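Long-range contact in uncharacterized protein (Pyrococcus horikoshii, PDB 1ZJJ), which probably acts as a magnesium-dependent phosphatase of the haloacid dehalogenase superfamily: residues L81-L94 against E118-L130. Numbering follows the deposited sequence.
Sequences LDPGKIFVIGGEGL and EVKHVVVGLDPDL
His-121 gives its NE2 hydrogen to the carbonyl O of Asp-82 at 2.8 Å, the acceptor lying only 4° out of the ring plane. His-121 CG stands anti to the carbonyl carbon (chi1 -52°), which swings the ring back beyond the strand to the loop 81-84, where Leu-81 CB approaches CE1 of the His-121 ring at 4.0 Å. His-121 ND1 is hydrogen-bonded to Thr-147 OG1, so both ring nitrogens have partners, which probably fixes the ring flip. A leucine in its place would probably leave Asp-82 O without its donor and set the loop 81-84 free to shift.

Strands 86-89 and 121-124 run parallel, 16° apart, joined by backbone bonds that alternate from Lys-85 O, which accepts from both Lys-120 N and His-121 N, to Gly-125 N on Ile-89 O at 2.8 Å. On one face Ile-86 CG2 meets Val-123 CG2 at 3.8 Å, while Val-123 CG1, anti to its own N, lies against both methyls of Leu-94. On the other, Ile-89 CG2 touches Asp-127 CB at 3.7 Å and Leu-130 CD1 at 3.9 Å; both methyls of Val-119 touch Phe-87 CB. Asp-127 OD1 closes an Asx turn with Asp-129 N and takes a water shared with Gly-90 O, while OD2 forms a salt bridge with Lys-134.

The pair forms a beta-alpha-beta crossover, connected through helices 92-101 and 108-115, in a four-stranded parallel sheet separate from the six-stranded one. Strand 86-89 is an edge strand within this chain, and 121-124 lies between it and 147-150. Helix 92-101 covers the Ile-86 and Val-123 face through Met-98; helices 132-143 and 167-178 pack on the Val-122 and Val-124 face.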
ATOM      1  N   LEU B  81      -3.702 -25.695  -2.077  1.00 21.85           N
ATOM      2  CA  LEU B  81      -3.088 -25.237  -3.319  1.00 19.93           C
ATOM      3  C   LEU B  81      -2.190 -26.296  -3.933  1.00 19.39           C
ATOM      4  O   LEU B  81      -1.879 -27.303  -3.296  1.00 20.60           O
ATOM      5  CB  LEU B  81      -2.288 -23.956  -3.068  1.00 19.01           C
ATOM      6  CG  LEU B  81      -3.050 -22.787  -2.430  1.00 19.58           C
ATOM      7  CD1 LEU B  81      -2.065 -21.660  -2.109  1.00 20.43           C
ATOM      8  CD2 LEU B  81      -4.151 -22.287  -3.367  1.00 20.81           C
ATOM      9  N   ASP B  82      -1.779 -26.070  -5.176  1.00 18.54           N
ATOM     10  CA  ASP B  82      -0.904 -27.013  -5.862  1.00 19.95           C
ATOM     11  C   ASP B  82       0.542 -26.576  -5.713  1.00 19.66           C
ATOM     12  O   ASP B  82       0.882 -25.430  -5.983  1.00 20.42           O
ATOM     13  CB  ASP B  82      -1.276 -27.097  -7.336  1.00 21.46           C
ATOM     14  CG  ASP B  82      -2.734 -27.419  -7.540  1.00 21.67           C
ATOM     15  OD1 ASP B  82      -3.207 -28.428  -6.974  1.00 22.87           O
ATOM     16  OD2 ASP B  82      -3.406 -26.656  -8.259  1.00 24.99           O
ATOM     17  N   PRO B  83       1.417 -27.494  -5.286  1.00 20.78           N
ATOM     18  CA  PRO B  83       2.831 -27.173  -5.101  1.00 20.48           C
ATOM     19  C   PRO B  83       3.441 -26.429  -6.287  1.00 20.12           C
ATOM     20  O   PRO B  83       3.248 -26.807  -7.441  1.00 19.50           O
ATOM     21  CB  PRO B  83       3.462 -28.544  -4.878  1.00 21.86           C
ATOM     22  CG  PRO B  83       2.365 -29.298  -4.190  1.00 20.98           C
ATOM     23  CD  PRO B  83       1.169 -28.922  -5.028  1.00 21.35           C
ATOM     24  N   GLY B  84       4.183 -25.370  -5.980  1.00 18.47           N
ATOM     25  CA  GLY B  84       4.818 -24.562  -7.003  1.00 18.61           C
ATOM     26  C   GLY B  84       5.819 -23.651  -6.320  1.00 19.67           C
ATOM     27  O   GLY B  84       5.790 -23.504  -5.091  1.00 18.87           O
ATOM     28  N   LYS B  85       6.710 -23.035  -7.093  1.00 19.29           N
ATOM     29  CA  LYS B  85       7.709 -22.154  -6.496  1.00 18.14           C
ATOM     30  C   LYS B  85       7.091 -20.923  -5.847  1.00 18.13           C
ATOM     31  O   LYS B  85       6.119 -20.362  -6.336  1.00 17.04           O
ATOM     32  CB  LYS B  85       8.754 -21.763  -7.532  1.00 18.83           C
ATOM     33  CG  LYS B  85       9.607 -22.935  -7.933  1.00 22.13           C
ATOM     34  CD  LYS B  85      10.245 -22.666  -9.265  1.00 28.25           C
ATOM     35  CE  LYS B  85      11.755 -22.618  -9.166  1.00 31.40           C
ATOM     36  NZ  LYS B  85      12.361 -22.436 -10.507  1.00 34.41           N
ATOM     37  N   ILE B  86       7.683 -20.530  -4.728  1.00 17.98           N
ATOM     38  CA  ILE B  86       7.220 -19.410  -3.919  1.00 18.47           C
ATOM     39  C   ILE B  86       8.176 -18.222  -3.878  1.00 18.35           C
ATOM     40  O   ILE B  86       9.406 -18.388  -3.789  1.00 20.19           O
ATOM     41  CB  ILE B  86       7.010 -19.870  -2.440  1.00 18.87           C
ATOM     42  CG1 ILE B  86       6.158 -21.142  -2.415  1.00 20.55           C
ATOM     43  CG2 ILE B  86       6.357 -18.734  -1.608  1.00 20.19           C
ATOM     44  CD1 ILE B  86       6.179 -21.897  -1.080  1.00 21.22           C
ATOM     45  N   PHE B  87       7.604 -17.025  -3.928  1.00 17.51           N
ATOM     46  CA  PHE B  87       8.387 -15.809  -3.790  1.00 18.21           C
ATOM     47  C   PHE B  87       7.872 -15.237  -2.472  1.00 19.06           C
ATOM     48  O   PHE B  87       6.669 -15.065  -2.296  1.00 20.18           O
ATOM     49  CB  PHE B  87       8.115 -14.819  -4.915  1.00 19.16           C
ATOM     50  CG  PHE B  87       8.895 -13.544  -4.782  1.00 19.25           C
ATOM     51  CD1 PHE B  87      10.282 -13.546  -4.915  1.00 21.36           C
ATOM     52  CD2 PHE B  87       8.254 -12.347  -4.480  1.00 18.71           C
ATOM     53  CE1 PHE B  87      11.024 -12.373  -4.751  1.00 20.74           C
ATOM     54  CE2 PHE B  87       8.979 -11.167  -4.312  1.00 18.42           C
ATOM     55  CZ  PHE B  87      10.370 -11.179  -4.447  1.00 21.62           C
ATOM     56  N   VAL B  88       8.774 -14.949  -1.545  1.00 18.24           N
ATOM     57  CA  VAL B  88       8.359 -14.445  -0.248  1.00 19.45           C
ATOM     58  C   VAL B  88       8.783 -13.030   0.104  1.00 18.73           C
ATOM     59  O   VAL B  88       9.911 -12.614  -0.160  1.00 18.35           O
ATOM     60  CB  VAL B  88       8.881 -15.356   0.880  1.00 20.77           C
ATOM     61  CG1 VAL B  88       8.451 -14.809   2.238  1.00 23.26           C
ATOM     62  CG2 VAL B  88       8.381 -16.774   0.676  1.00 22.57           C
ATOM     63  N   ILE B  89       7.853 -12.302   0.710  1.00 16.62           N
ATOM     64  CA  ILE B  89       8.105 -10.956   1.204  1.00 17.24           C
ATOM     65  C   ILE B  89       7.777 -11.100   2.681  1.00 18.61           C
ATOM     66  O   ILE B  89       6.616 -11.304   3.049  1.00 16.96           O
ATOM     67  CB  ILE B  89       7.183  -9.900   0.563  1.00 18.21           C
ATOM     68  CG1 ILE B  89       7.697  -9.556  -0.844  1.00 16.35           C
ATOM     69  CG2 ILE B  89       7.130  -8.645   1.451  1.00 16.85           C
ATOM     70  CD1 ILE B  89       6.777  -8.640  -1.643  1.00 17.68           C
ATOM     71  N   GLY B  90       8.801 -11.044   3.524  1.00 18.16           N
ATOM     72  CA  GLY B  90       8.565 -11.193   4.946  1.00 20.69           C
ATOM     73  C   GLY B  90       9.818 -11.516   5.727  1.00 21.57           C
ATOM     74  O   GLY B  90      10.922 -11.514   5.176  1.00 20.85           O
ATOM     75  N   GLY B  91       9.639 -11.811   7.011  1.00 21.66           N
ATOM     76  CA  GLY B  91      10.760 -12.111   7.874  1.00 22.68           C
ATOM     77  C   GLY B  91      11.126 -13.575   8.002  1.00 23.97           C
ATOM     78  O   GLY B  91      10.497 -14.459   7.417  1.00 22.94           O
ATOM     79  N   GLU B  92      12.161 -13.817   8.795  1.00 26.11           N
ATOM     80  CA  GLU B  92      12.695 -15.149   9.047  1.00 28.05           C
ATOM     81  C   GLU B  92      11.621 -16.202   9.307  1.00 27.49           C
ATOM     82  O   GLU B  92      11.648 -17.285   8.724  1.00 25.99           O
ATOM     83  CB  GLU B  92      13.648 -15.080  10.242  1.00 31.57           C
ATOM     84  CG  GLU B  92      14.509 -16.299  10.448  1.00 34.97           C
ATOM     85  CD  GLU B  92      15.266 -16.239  11.763  1.00 36.94           C
ATOM     86  OE1 GLU B  92      15.871 -15.184  12.052  1.00 37.59           O
ATOM     87  OE2 GLU B  92      15.257 -17.246  12.503  1.00 39.36           O
ATOM     88  N   GLY B  93      10.680 -15.884  10.187  1.00 26.24           N
ATOM     89  CA  GLY B  93       9.625 -16.827  10.505  1.00 25.01           C
ATOM     90  C   GLY B  93       8.875 -17.321   9.284  1.00 23.68           C
ATOM     91  O   GLY B  93       8.683 -18.524   9.108  1.00 22.89           O
ATOM     92  N   LEU B  94       8.455 -16.389   8.433  1.00 22.13           N
ATOM     93  CA  LEU B  94       7.709 -16.737   7.237  1.00 19.59           C
ATOM     94  C   LEU B  94       8.559 -17.524   6.244  1.00 20.83           C
ATOM     95  O   LEU B  94       8.093 -18.512   5.673  1.00 19.79           O
ATOM     96  CB  LEU B  94       7.155 -15.472   6.575  1.00 19.52           C
ATOM     97  CG  LEU B  94       6.240 -15.675   5.363  1.00 19.13           C
ATOM     98  CD1 LEU B  94       5.081 -16.607   5.723  1.00 19.52           C
ATOM     99  CD2 LEU B  94       5.728 -14.315   4.882  1.00 18.07           C
ATOM    100  N   GLU B 118       8.715 -17.712 -13.217  1.00 20.78           N
ATOM    101  CA  GLU B 118       8.369 -19.084 -12.851  1.00 20.99           C
ATOM    102  C   GLU B 118       7.672 -19.229 -11.493  1.00 20.21           C
ATOM    103  O   GLU B 118       7.338 -20.336 -11.076  1.00 20.06           O
ATOM    104  CB  GLU B 118       9.621 -19.975 -12.886  1.00 22.69           C
ATOM    105  CG  GLU B 118      10.172 -20.226 -14.286  1.00 23.33           C
ATOM    106  CD  GLU B 118      10.890 -19.025 -14.893  1.00 25.76           C
ATOM    107  OE1 GLU B 118      11.910 -18.577 -14.337  1.00 25.22           O
ATOM    108  OE2 GLU B 118      10.436 -18.519 -15.939  1.00 26.01           O
ATOM    109  N   VAL B 119       7.469 -18.115 -10.801  1.00 18.59           N
ATOM    110  CA  VAL B 119       6.813 -18.140  -9.493  1.00 18.69           C
ATOM    111  C   VAL B 119       5.336 -18.516  -9.596  1.00 17.58           C
ATOM    112  O   VAL B 119       4.608 -17.953 -10.413  1.00 16.11           O
ATOM    113  CB  VAL B 119       6.905 -16.762  -8.799  1.00 18.21           C
ATOM    114  CG1 VAL B 119       5.981 -16.725  -7.574  1.00 19.95           C
ATOM    115  CG2 VAL B 119       8.339 -16.484  -8.396  1.00 19.77           C
ATOM    116  N   LYS B 120       4.894 -19.458  -8.766  1.00 17.83           N
ATOM    117  CA  LYS B 120       3.497 -19.893  -8.777  1.00 18.99           C
ATOM    118  C   LYS B 120       2.694 -19.317  -7.602  1.00 18.72           C
ATOM    119  O   LYS B 120       1.468 -19.196  -7.677  1.00 17.45           O
ATOM    120  CB  LYS B 120       3.419 -21.426  -8.744  1.00 21.16           C
ATOM    121  CG  LYS B 120       3.971 -22.118  -9.985  1.00 23.17           C
ATOM    122  CD  LYS B 120       3.162 -21.749 -11.222  1.00 26.40           C
ATOM    123  CE  LYS B 120       3.732 -22.386 -12.486  1.00 29.55           C
ATOM    124  NZ  LYS B 120       3.533 -23.864 -12.530  1.00 31.82           N
ATOM    125  N   HIS B 121       3.390 -18.968  -6.524  1.00 17.54           N
ATOM    126  CA  HIS B 121       2.744 -18.417  -5.335  1.00 18.14           C
ATOM    127  C   HIS B 121       3.548 -17.263  -4.742  1.00 17.89           C
ATOM    128  O   HIS B 121       4.767 -17.360  -4.588  1.00 17.47           O
ATOM    129  CB  HIS B 121       2.596 -19.504  -4.259  1.00 17.07           C
ATOM    130  CG  HIS B 121       1.945 -20.762  -4.743  1.00 17.13           C
ATOM    131  ND1 HIS B 121       0.621 -20.823  -5.122  1.00 16.15           N
ATOM    132  CD2 HIS B 121       2.437 -22.016  -4.911  1.00 16.66           C
ATOM    133  CE1 HIS B 121       0.326 -22.052  -5.501  1.00 15.85           C
ATOM    134  NE2 HIS B 121       1.413 -22.797  -5.382  1.00 15.68           N
ATOM    135  N   VAL B 122       2.862 -16.171  -4.416  1.00 18.49           N
ATOM    136  CA  VAL B 122       3.507 -15.025  -3.789  1.00 17.18           C
ATOM    137  C   VAL B 122       2.922 -14.906  -2.383  1.00 16.11           C
ATOM    138  O   VAL B 122       1.711 -14.776  -2.217  1.00 18.29           O
ATOM    139  CB  VAL B 122       3.245 -13.720  -4.559  1.00 18.21           C
ATOM    140  CG1 VAL B 122       3.870 -12.551  -3.809  1.00 17.56           C
ATOM    141  CG2 VAL B 122       3.831 -13.817  -5.963  1.00 20.48           C
ATOM    142  N   VAL B 123       3.784 -14.987  -1.373  1.00 16.45           N
ATOM    143  CA  VAL B 123       3.354 -14.912   0.021  1.00 15.21           C
ATOM    144  C   VAL B 123       3.883 -13.617   0.639  1.00 15.93           C
ATOM    145  O   VAL B 123       5.091 -13.356   0.637  1.00 15.56           O
ATOM    146  CB  VAL B 123       3.861 -16.136   0.817  1.00 15.05           C
ATOM    147  CG1 VAL B 123       3.442 -16.024   2.275  1.00 15.58           C
ATOM    148  CG2 VAL B 123       3.288 -17.419   0.220  1.00 13.90           C
ATOM    149  N   VAL B 124       2.970 -12.811   1.171  1.00 14.91           N
ATOM    150  CA  VAL B 124       3.325 -11.520   1.740  1.00 14.86           C
ATOM    151  C   VAL B 124       2.976 -11.396   3.212  1.00 15.64           C
ATOM    152  O   VAL B 124       1.818 -11.536   3.593  1.00 14.94           O
ATOM    153  CB  VAL B 124       2.601 -10.385   0.982  1.00 15.63           C
ATOM    154  CG1 VAL B 124       3.098  -9.018   1.450  1.00 15.23           C
ATOM    155  CG2 VAL B 124       2.797 -10.555  -0.517  1.00 17.36           C
ATOM    156  N   GLY B 125       3.991 -11.131   4.026  1.00 15.06           N
ATOM    157  CA  GLY B 125       3.795 -10.939   5.449  1.00 15.94           C
ATOM    158  C   GLY B 125       4.504  -9.646   5.803  1.00 16.65           C
ATOM    159  O   GLY B 125       4.934  -8.908   4.908  1.00 16.25           O
ATOM    160  N   LEU B 126       4.634  -9.355   7.091  1.00 14.91           N
ATOM    161  CA  LEU B 126       5.320  -8.141   7.511  1.00 16.94           C
ATOM    162  C   LEU B 126       6.805  -8.240   7.145  1.00 16.06           C
ATOM    163  O   LEU B 126       7.488  -9.168   7.556  1.00 16.76           O
ATOM    164  CB  LEU B 126       5.180  -7.938   9.023  1.00 14.98           C
ATOM    165  CG  LEU B 126       6.029  -6.795   9.593  1.00 16.75           C
ATOM    166  CD1 LEU B 126       5.525  -5.465   9.049  1.00 18.06           C
ATOM    167  CD2 LEU B 126       5.969  -6.810  11.118  1.00 19.01           C
ATOM    168  N   ASP B 127       7.296  -7.280   6.369  1.00 18.51           N
ATOM    169  CA  ASP B 127       8.700  -7.267   5.965  1.00 18.69           C
ATOM    170  C   ASP B 127       9.339  -5.949   6.386  1.00 18.16           C
ATOM    171  O   ASP B 127       9.174  -4.928   5.723  1.00 17.30           O
ATOM    172  CB  ASP B 127       8.824  -7.439   4.451  1.00 18.98           C
ATOM    173  CG  ASP B 127      10.270  -7.504   3.991  1.00 18.46           C
ATOM    174  OD1 ASP B 127      11.175  -7.359   4.839  1.00 17.71           O
ATOM    175  OD2 ASP B 127      10.499  -7.696   2.781  1.00 18.75           O
ATOM    176  N   PRO B 128      10.080  -5.959   7.502  1.00 17.55           N
ATOM    177  CA  PRO B 128      10.746  -4.762   8.021  1.00 19.34           C
ATOM    178  C   PRO B 128      11.824  -4.249   7.079  1.00 20.59           C
ATOM    179  O   PRO B 128      12.279  -3.115   7.201  1.00 20.59           O
ATOM    180  CB  PRO B 128      11.328  -5.243   9.350  1.00 19.46           C
ATOM    181  CG  PRO B 128      10.404  -6.349   9.744  1.00 21.43           C
ATOM    182  CD  PRO B 128      10.232  -7.078   8.441  1.00 19.31           C
ATOM    183  N   ASP B 129      12.237  -5.105   6.147  1.00 20.02           N
ATOM    184  CA  ASP B 129      13.263  -4.742   5.182  1.00 21.73           C
ATOM    185  C   ASP B 129      12.676  -4.665   3.781  1.00 20.22           C
ATOM    186  O   ASP B 129      13.358  -4.963   2.802  1.00 20.93           O
ATOM    187  CB  ASP B 129      14.405  -5.765   5.204  1.00 25.19           C
ATOM    188  CG  ASP B 129      15.004  -5.944   6.588  1.00 27.59           C
ATOM    189  OD1 ASP B 129      15.299  -4.928   7.256  1.00 29.52           O
ATOM    190  OD2 ASP B 129      15.187  -7.106   7.002  1.00 30.96           O
ATOM    191  N   LEU B 130      11.407  -4.268   3.695  1.00 18.22           N
ATOM    192  CA  LEU B 130      10.724  -4.145   2.412  1.00 18.05           C
ATOM    193  C   LEU B 130      11.435  -3.145   1.503  1.00 18.57           C
ATOM    194  O   LEU B 130      11.988  -2.146   1.964  1.00 17.28           O
ATOM    195  CB  LEU B 130       9.270  -3.681   2.611  1.00 18.02           C
ATOM    196  CG  LEU B 130       8.428  -3.562   1.332  1.00 17.13           C
ATOM    197  CD1 LEU B 130       8.191  -4.958   0.767  1.00 17.97           C
ATOM    198  CD2 LEU B 130       7.092  -2.877   1.618  1.00 17.52           C
TER
HETATM  199  O   HOH W   1      12.710  -9.506   5.147  1.00 33.21           O
HETATM  200  O   HOH W   2       7.099 -11.918   7.936  1.00 20.59           O